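Local coordinates for centrosomal protein of 104 kDa (Homo sapiens, PDB 5LPI) that is required for ciliogenesis and for the structural integrity of the ciliary tip, and carries here its array of four zinc fingers, at residues D43-V48 / T55-T60; D66-C71 / A77-E82; P84-I87 / D91-P94. One frame throughout, in Å; residues are numbered along the deposited sequence.

Interaction 1: D43-V48 / T55-T60; sequences DHCKQV and TEHLLT. With ZN (zinc ion), chain F.
H57 and C45 meet at a shared zinc ion through their first torsions. CG of H57 is anti to the backbone N (chi1 165°), which carries the imidazole off helix 54-60 toward the loop 43-48. SG of C45 sits between its own backbone N and carbonyl carbon and faces the helix. H57 binds the metal with NE2 at 2.1 Å from the zinc, and C45 binds it with SG at 2.4 Å from the zinc. The angle at the metal between these two ligands is about 105°, close to tetrahedral. SG of C45 lies at the edge of the H57 ring, near its plane, 3.6 Å from H57 NE2. No hydrogen bond links the two segments, so the metal is their main tie. C42 and C62 complete this site of three cysteines and one histidine. The metal bond holds the ring at NE2.

The thiolate has a second grip. The backbone N of Q47 donates to C45 SG at 3.4 Å, with an angle of 158° at the hydrogen. Such a bond would be expected to stabilise negative charge on the sulfur. K46 turns the chain with a positive phi. Its NZ reaches back to D43, to the backbone O at 3.0 Å and to carboxylate OD1 at 3.1 Å in a salt bridge.

Beside the metal, H44 and L58 cross at about a right angle. CD2 of the H44 ring touches methyl CD2 of L58 at 3.7 Å.

The loop 43-48 joins strand 39-41 to strand 48-50. Helix 54-60, after strand 48-50, supplies H57. L58 and L59 also touch strands 68-70 and 77-79 of the next finger, and H44 meets the rings of F68 and F79 there.

Interaction 2: D66-C71 / A77-E82; sequences DGFGKC and AVFKEE. With ZN (zinc ion), chain E.
Strands 68-70 and 77-79 run antiparallel as a short hairpin, their axes 4.3 Å apart at closest approach and their directions at 137°, and G69 and V78 form a hydrogen-bonded pair in which G69 N donates to V78 O at 2.8 Å and V78 N donates to G69 O at 2.8 Å.

The two phenylalanines, F68 and F79, are a non-hydrogen-bonded pair. Their side chains lie side by side and point the same way. CG of F79 is anti to its carbonyl carbon (chi1 -82°), which brings the ring beside that of F68. CE1 of F68 lies over one face of the F79 ring, 3.5 Å from F79 CE1. The planes are 21° from parallel, but the rings are slid apart and barely overlap, with centroids 5.0 Å from each other. With an alanine here in place of F79, CE1 of F68 would probably lose the ring face it lies against, and a gap would open beside F68.

Elsewhere F68 CB meets the methyl of A77, which pairs with K70 across the hairpin. Past the strand end, K80 N bonds to G67 O at 2.9 Å. The CA of F79 makes a CA-H...O contact with the same oxygen. The extended K80 chain runs along the backbone of 66-68, its CE near F68 O. NZ of K80 then bonds to D66 O at 3.2 Å, a donor well tilted from the carbonyl plane.

C71, just after strand 68-70, binds zinc with SG at 2.4 Å from the metal. C74, H86 and C92 complete the site. A hairpin carrying the CxxC pair, followed by a helix carrying the histidine, is the beta-beta-alpha layout of C2H2-like zinc fingers.

Interaction 3: P84-I87 / D91-P94; sequences PRHI and DCNP. With ZN (zinc ion), chain E.
Segment 84-87 belongs to helix 83-89, and segment 91-94 is irregular chain that passes the zinc after that helix has ended. The backbones stay apart, with the CA atoms of H86 and D91 nearest at 7.5 Å. One water bridges them. It donates to H86 O at 3.0 Å and accepts from D91 N at 2.8 Å. The same water oxygen stands 3.8 Å above the plane of the H86 ring, over its centre.

H86 and C92 carry the side-chain contact. CG of H86 is anti to its backbone N (chi1 178°), which sends the imidazole off the helix to the metal, where NE2 binds. C92 turns SG in between its backbone N and carbonyl carbon (chi1 58°), and SG binds the zinc at 2.3 Å. The angle at zinc between H86 NE2 and C92 SG is about 106°. C92 SG lies 3.4 Å from H86 NE2 and is oblique to the ring, with CB of C92 also close to the imidazole. Apart from the water bridge, the metal does the joining. C71 and C74 supply the other two ligands.

Helix 83-89 follows strand 77-79, and V78 of that strand packs on H86. The chain then runs on toward strand 102-103. N93 takes a hydrogen bond from R103 of that strand at its backbone O and gives one from ND2 to H108 O, tying the segment to the last finger.

Interactions 2 and 3 belong to one finger and share one zinc: C71 comes from the hairpin of interaction 2, H86 and C92 from interaction 3. Interaction 1 serves the zinc of the preceding finger. Interactions 1 and 3 are alike in chemistry, each a helix histidine and a loop cysteine meeting at metal with little buried area. Interaction 2 differs, being held by backbone hydrogen bonds and aromatic packing, with much the largest buried surface. Interaction 1 is partly buried and nearer the chain centre than the others, while interactions 2 and 3 lie at the surface. H44, L58 and L59 pack on F68, F79 and A77, so interactions 1 and 2 join the two fingers; interactions 1 and 3 do not touch.

Interaction 1: D43-V48 / T55-T60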
# COMPACT_ATOMS: atom_id res chain seq x y z
N ASP A 43 -6.86 -9.23 1.21
CA ASP A 43 -7.32 -10.61 1.32
C ASP A 43 -8.58 -10.73 2.17
O ASP A 43 -9.33 -11.71 2.03
CB ASP A 43 -6.21 -11.50 1.90
CG ASP A 43 -6.48 -13.00 1.71
OD1 ASP A 43 -7.26 -13.38 0.80
OD2 ASP A 43 -5.89 -13.80 2.47
N HIS A 44 -8.86 -9.74 3.01
CA HIS A 44 -9.97 -9.85 3.95
C HIS A 44 -11.30 -9.43 3.33
O HIS A 44 -12.32 -10.08 3.58
CB HIS A 44 -9.63 -9.04 5.19
CG HIS A 44 -8.28 -9.38 5.74
ND1 HIS A 44 -8.03 -10.56 6.40
CD2 HIS A 44 -7.09 -8.74 5.64
CE1 HIS A 44 -6.75 -10.61 6.73
NE2 HIS A 44 -6.15 -9.53 6.27
N CYS A 45 -11.31 -8.39 2.49
CA CYS A 45 -12.52 -7.87 1.88
C CYS A 45 -12.56 -8.00 0.37
O CYS A 45 -13.61 -7.73 -0.24
CB CYS A 45 -12.72 -6.40 2.28
SG CYS A 45 -11.61 -5.27 1.43
N LYS A 46 -11.45 -8.38 -0.25
CA LYS A 46 -11.26 -8.59 -1.70
C LYS A 46 -11.31 -7.30 -2.51
O LYS A 46 -11.42 -7.36 -3.75
CB LYS A 46 -12.26 -9.60 -2.28
CG LYS A 46 -12.45 -10.86 -1.42
CD LYS A 46 -11.16 -11.61 -1.13
CE LYS A 46 -11.44 -12.86 -0.27
NZ LYS A 46 -10.20 -13.65 -0.04
N GLN A 47 -11.22 -6.13 -1.87
CA GLN A 47 -11.12 -4.87 -2.58
C GLN A 47 -9.66 -4.58 -2.93
O GLN A 47 -8.75 -5.03 -2.23
CB GLN A 47 -11.65 -3.72 -1.73
CG GLN A 47 -13.11 -3.85 -1.37
CD GLN A 47 -14.00 -3.38 -2.49
OE1 GLN A 47 -14.65 -4.19 -3.15
NE2 GLN A 47 -14.04 -2.07 -2.71
N VAL A 48 -9.45 -3.82 -4.01
CA VAL A 48 -8.12 -3.31 -4.35
C VAL A 48 -7.83 -2.09 -3.49
O VAL A 48 -8.66 -1.18 -3.39
CB VAL A 48 -8.01 -2.97 -5.84
CG1 VAL A 48 -6.58 -2.49 -6.18
CG2 VAL A 48 -8.35 -4.18 -6.69
N THR A 55 -2.53 -0.19 5.79
CA THR A 55 -2.81 -0.19 7.22
C THR A 55 -4.03 0.66 7.54
O THR A 55 -4.94 0.22 8.27
CB THR A 55 -1.58 0.28 7.99
OG1 THR A 55 -0.50 -0.63 7.73
CG2 THR A 55 -1.86 0.30 9.50
N GLU A 56 -4.08 1.87 6.99
CA GLU A 56 -5.24 2.74 7.22
C GLU A 56 -6.52 2.09 6.70
O GLU A 56 -7.58 2.23 7.32
CB GLU A 56 -5.02 4.10 6.56
CG GLU A 56 -6.22 5.02 6.68
CD GLU A 56 -5.96 6.41 6.13
OE1 GLU A 56 -4.93 7.01 6.51
OE2 GLU A 56 -6.78 6.91 5.34
N HIS A 57 -6.44 1.38 5.57
CA HIS A 57 -7.59 0.63 5.06
C HIS A 57 -8.06 -0.40 6.07
O HIS A 57 -9.24 -0.45 6.44
CB HIS A 57 -7.24 -0.07 3.74
CG HIS A 57 -8.23 -1.13 3.34
ND1 HIS A 57 -9.41 -0.85 2.68
CD2 HIS A 57 -8.23 -2.47 3.55
CE1 HIS A 57 -10.09 -1.97 2.49
NE2 HIS A 57 -9.40 -2.97 3.00
N LEU A 58 -7.14 -1.25 6.53
CA LEU A 58 -7.50 -2.34 7.43
C LEU A 58 -8.11 -1.81 8.72
O LEU A 58 -9.01 -2.44 9.29
CB LEU A 58 -6.26 -3.20 7.73
CG LEU A 58 -5.69 -3.99 6.54
CD1 LEU A 58 -4.31 -4.55 6.93
CD2 LEU A 58 -6.65 -5.13 6.11
N LEU A 59 -7.64 -0.66 9.20
CA LEU A 59 -8.09 -0.17 10.50
C LEU A 59 -9.36 0.66 10.43
O LEU A 59 -10.14 0.67 11.39
CB LEU A 59 -6.98 0.65 11.16
CG LEU A 59 -5.72 -0.11 11.56
CD1 LEU A 59 -4.64 0.84 12.03
CD2 LEU A 59 -6.04 -1.14 12.63
N THR A 60 -9.59 1.39 9.33
CA THR A 60 -10.69 2.35 9.29
C THR A 60 -11.66 2.18 8.13
O THR A 60 -12.67 2.89 8.09
CB THR A 60 -10.14 3.79 9.27
OG1 THR A 60 -9.58 4.07 7.98
CG2 THR A 60 -9.06 3.98 10.32
ZN ZN F . -10.02 -4.93 3.20

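Interaction 2: D66-C71 / A77-E82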
# COMPACT_ATOMS: atom_id res chain seq x y z
N ASP A 66 -13.37 -4.21 11.97
CA ASP A 66 -13.62 -4.47 13.39
C ASP A 66 -12.87 -5.70 13.90
O ASP A 66 -12.87 -5.94 15.10
CB ASP A 66 -15.12 -4.63 13.66
CG ASP A 66 -15.92 -3.37 13.32
OD1 ASP A 66 -15.37 -2.26 13.39
OD2 ASP A 66 -17.12 -3.51 12.99
N GLY A 67 -12.25 -6.48 13.02
CA GLY A 67 -11.42 -7.58 13.45
C GLY A 67 -9.95 -7.24 13.61
O GLY A 67 -9.16 -8.15 13.88
N PHE A 68 -9.56 -5.98 13.44
CA PHE A 68 -8.17 -5.55 13.57
C PHE A 68 -8.01 -4.50 14.65
O PHE A 68 -8.92 -3.71 14.91
CB PHE A 68 -7.64 -4.97 12.26
CG PHE A 68 -7.61 -5.97 11.14
CD1 PHE A 68 -6.70 -7.01 11.15
CD2 PHE A 68 -8.50 -5.87 10.08
CE1 PHE A 68 -6.67 -7.95 10.10
CE2 PHE A 68 -8.47 -6.80 9.04
CZ PHE A 68 -7.55 -7.85 9.06
N GLY A 69 -6.82 -4.48 15.26
CA GLY A 69 -6.41 -3.38 16.10
C GLY A 69 -5.01 -2.94 15.73
O GLY A 69 -4.25 -3.67 15.09
N LYS A 70 -4.67 -1.71 16.14
CA LYS A 70 -3.40 -1.10 15.78
C LYS A 70 -2.37 -1.39 16.86
O LYS A 70 -2.61 -1.11 18.04
CB LYS A 70 -3.55 0.41 15.60
CG LYS A 70 -2.25 1.13 15.28
CD LYS A 70 -2.52 2.58 14.94
CE LYS A 70 -1.27 3.29 14.45
NZ LYS A 70 -1.47 4.76 14.38
N CYS A 71 -1.24 -1.97 16.47
CA CYS A 71 -0.14 -2.07 17.42
C CYS A 71 0.53 -0.71 17.54
O CYS A 71 1.03 -0.17 16.55
CB CYS A 71 0.88 -3.12 16.99
SG CYS A 71 2.39 -3.00 18.02
N ALA A 77 -1.82 -2.87 11.51
CA ALA A 77 -3.02 -3.60 11.92
C ALA A 77 -2.68 -5.05 12.22
O ALA A 77 -1.95 -5.71 11.48
CB ALA A 77 -4.08 -3.54 10.82
N VAL A 78 -3.23 -5.55 13.32
CA VAL A 78 -3.07 -6.93 13.75
C VAL A 78 -4.46 -7.45 14.09
O VAL A 78 -5.30 -6.69 14.58
CB VAL A 78 -2.14 -7.02 14.98
CG1 VAL A 78 -2.00 -8.46 15.46
CG2 VAL A 78 -0.76 -6.42 14.65
N PHE A 79 -4.71 -8.72 13.81
CA PHE A 79 -5.97 -9.32 14.25
C PHE A 79 -6.18 -9.02 15.73
O PHE A 79 -5.25 -9.10 16.53
CB PHE A 79 -5.95 -10.83 14.02
CG PHE A 79 -6.29 -11.24 12.61
CD1 PHE A 79 -7.49 -10.86 12.04
CD2 PHE A 79 -5.42 -12.04 11.89
CE1 PHE A 79 -7.81 -11.25 10.74
CE2 PHE A 79 -5.73 -12.43 10.59
CZ PHE A 79 -6.92 -12.04 10.02
N LYS A 80 -7.41 -8.65 16.08
CA LYS A 80 -7.66 -8.18 17.45
C LYS A 80 -7.31 -9.25 18.47
O LYS A 80 -6.76 -8.93 19.54
CB LYS A 80 -9.12 -7.74 17.61
CG LYS A 80 -9.28 -6.25 17.76
CD LYS A 80 -10.75 -5.87 17.90
CE LYS A 80 -10.93 -4.37 17.71
NZ LYS A 80 -12.37 -3.99 17.58
N GLU A 81 -7.58 -10.52 18.16
CA GLU A 81 -7.31 -11.58 19.13
C GLU A 81 -5.82 -11.80 19.34
O GLU A 81 -5.41 -12.19 20.44
CB GLU A 81 -7.97 -12.90 18.69
CG GLU A 81 -7.52 -13.43 17.33
CD GLU A 81 -8.37 -12.92 16.18
OE1 GLU A 81 -8.84 -11.77 16.26
OE2 GLU A 81 -8.58 -13.67 15.21
N GLU A 82 -4.99 -11.57 18.32
CA GLU A 82 -3.56 -11.80 18.41
C GLU A 82 -2.80 -10.59 18.93
O GLU A 82 -1.60 -10.71 19.22
CB GLU A 82 -2.99 -12.20 17.04
CG GLU A 82 -3.65 -13.44 16.44
CD GLU A 82 -3.19 -13.71 15.01
OE1 GLU A 82 -3.05 -12.75 14.23
OE2 GLU A 82 -2.96 -14.89 14.67
ZN ZN E . 3.65 -4.35 16.48

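Interaction 3: P84-I87 / D91-P94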
# COMPACT_ATOMS: atom_id res chain seq x y z
N PRO A 84 -2.76 -8.80 21.88
CA PRO A 84 -2.03 -8.91 23.16
C PRO A 84 -0.74 -9.72 23.05
O PRO A 84 0.31 -9.25 23.50
CB PRO A 84 -3.07 -9.57 24.08
CG PRO A 84 -4.39 -9.09 23.55
CD PRO A 84 -4.20 -9.12 22.05
N ARG A 85 -0.79 -10.91 22.45
CA ARG A 85 0.43 -11.69 22.21
C ARG A 85 1.42 -10.93 21.32
O ARG A 85 2.62 -10.91 21.60
CB ARG A 85 0.06 -13.04 21.60
CG ARG A 85 1.23 -13.87 21.10
CD ARG A 85 0.76 -15.20 20.49
NE ARG A 85 0.52 -16.22 21.52
CZ ARG A 85 0.29 -17.51 21.28
NH1 ARG A 85 0.26 -17.96 20.03
NH2 ARG A 85 0.09 -18.35 22.29
N HIS A 86 0.92 -10.31 20.25
CA HIS A 86 1.79 -9.47 19.41
C HIS A 86 2.50 -8.42 20.26
O HIS A 86 3.72 -8.26 20.17
CB HIS A 86 0.97 -8.80 18.30
CG HIS A 86 1.78 -7.89 17.41
ND1 HIS A 86 2.21 -8.27 16.16
CD2 HIS A 86 2.23 -6.62 17.60
CE1 HIS A 86 2.90 -7.28 15.61
NE2 HIS A 86 2.93 -6.27 16.47
N ILE A 87 1.75 -7.73 21.10
CA ILE A 87 2.31 -6.68 21.95
C ILE A 87 3.29 -7.27 22.96
O ILE A 87 4.37 -6.71 23.19
CB ILE A 87 1.17 -5.90 22.63
CG1 ILE A 87 0.50 -4.96 21.62
CG2 ILE A 87 1.67 -5.15 23.85
CD1 ILE A 87 -0.83 -4.43 22.08
N ASP A 91 8.21 -8.23 18.98
CA ASP A 91 9.08 -8.62 17.88
C ASP A 91 8.90 -7.79 16.63
O ASP A 91 9.68 -7.94 15.68
CB ASP A 91 8.87 -10.10 17.54
CG ASP A 91 9.37 -11.02 18.63
OD1 ASP A 91 10.37 -10.67 19.30
OD2 ASP A 91 8.75 -12.09 18.83
N CYS A 92 7.89 -6.92 16.59
CA CYS A 92 7.63 -6.11 15.40
C CYS A 92 8.65 -4.98 15.29
O CYS A 92 9.30 -4.59 16.28
CB CYS A 92 6.21 -5.54 15.44
SG CYS A 92 5.87 -4.53 16.90
N ASN A 93 8.80 -4.45 14.08
CA ASN A 93 9.73 -3.35 13.85
C ASN A 93 9.09 -2.03 14.25
O ASN A 93 8.04 -1.67 13.70
CB ASN A 93 10.15 -3.31 12.39
CG ASN A 93 11.15 -2.18 12.10
OD1 ASN A 93 11.81 -1.66 13.01
ND2 ASN A 93 11.25 -1.78 10.84
N PRO A 94 9.67 -1.28 15.19
CA PRO A 94 9.01 -0.05 15.65
C PRO A 94 8.81 0.95 14.53
O PRO A 94 9.59 1.02 13.57
CB PRO A 94 9.97 0.48 16.72
CG PRO A 94 10.70 -0.74 17.20
CD PRO A 94 10.87 -1.59 15.98
ZN ZN E . 3.65 -4.35 16.48
O HOH W 1 5.67 -8.80 17.98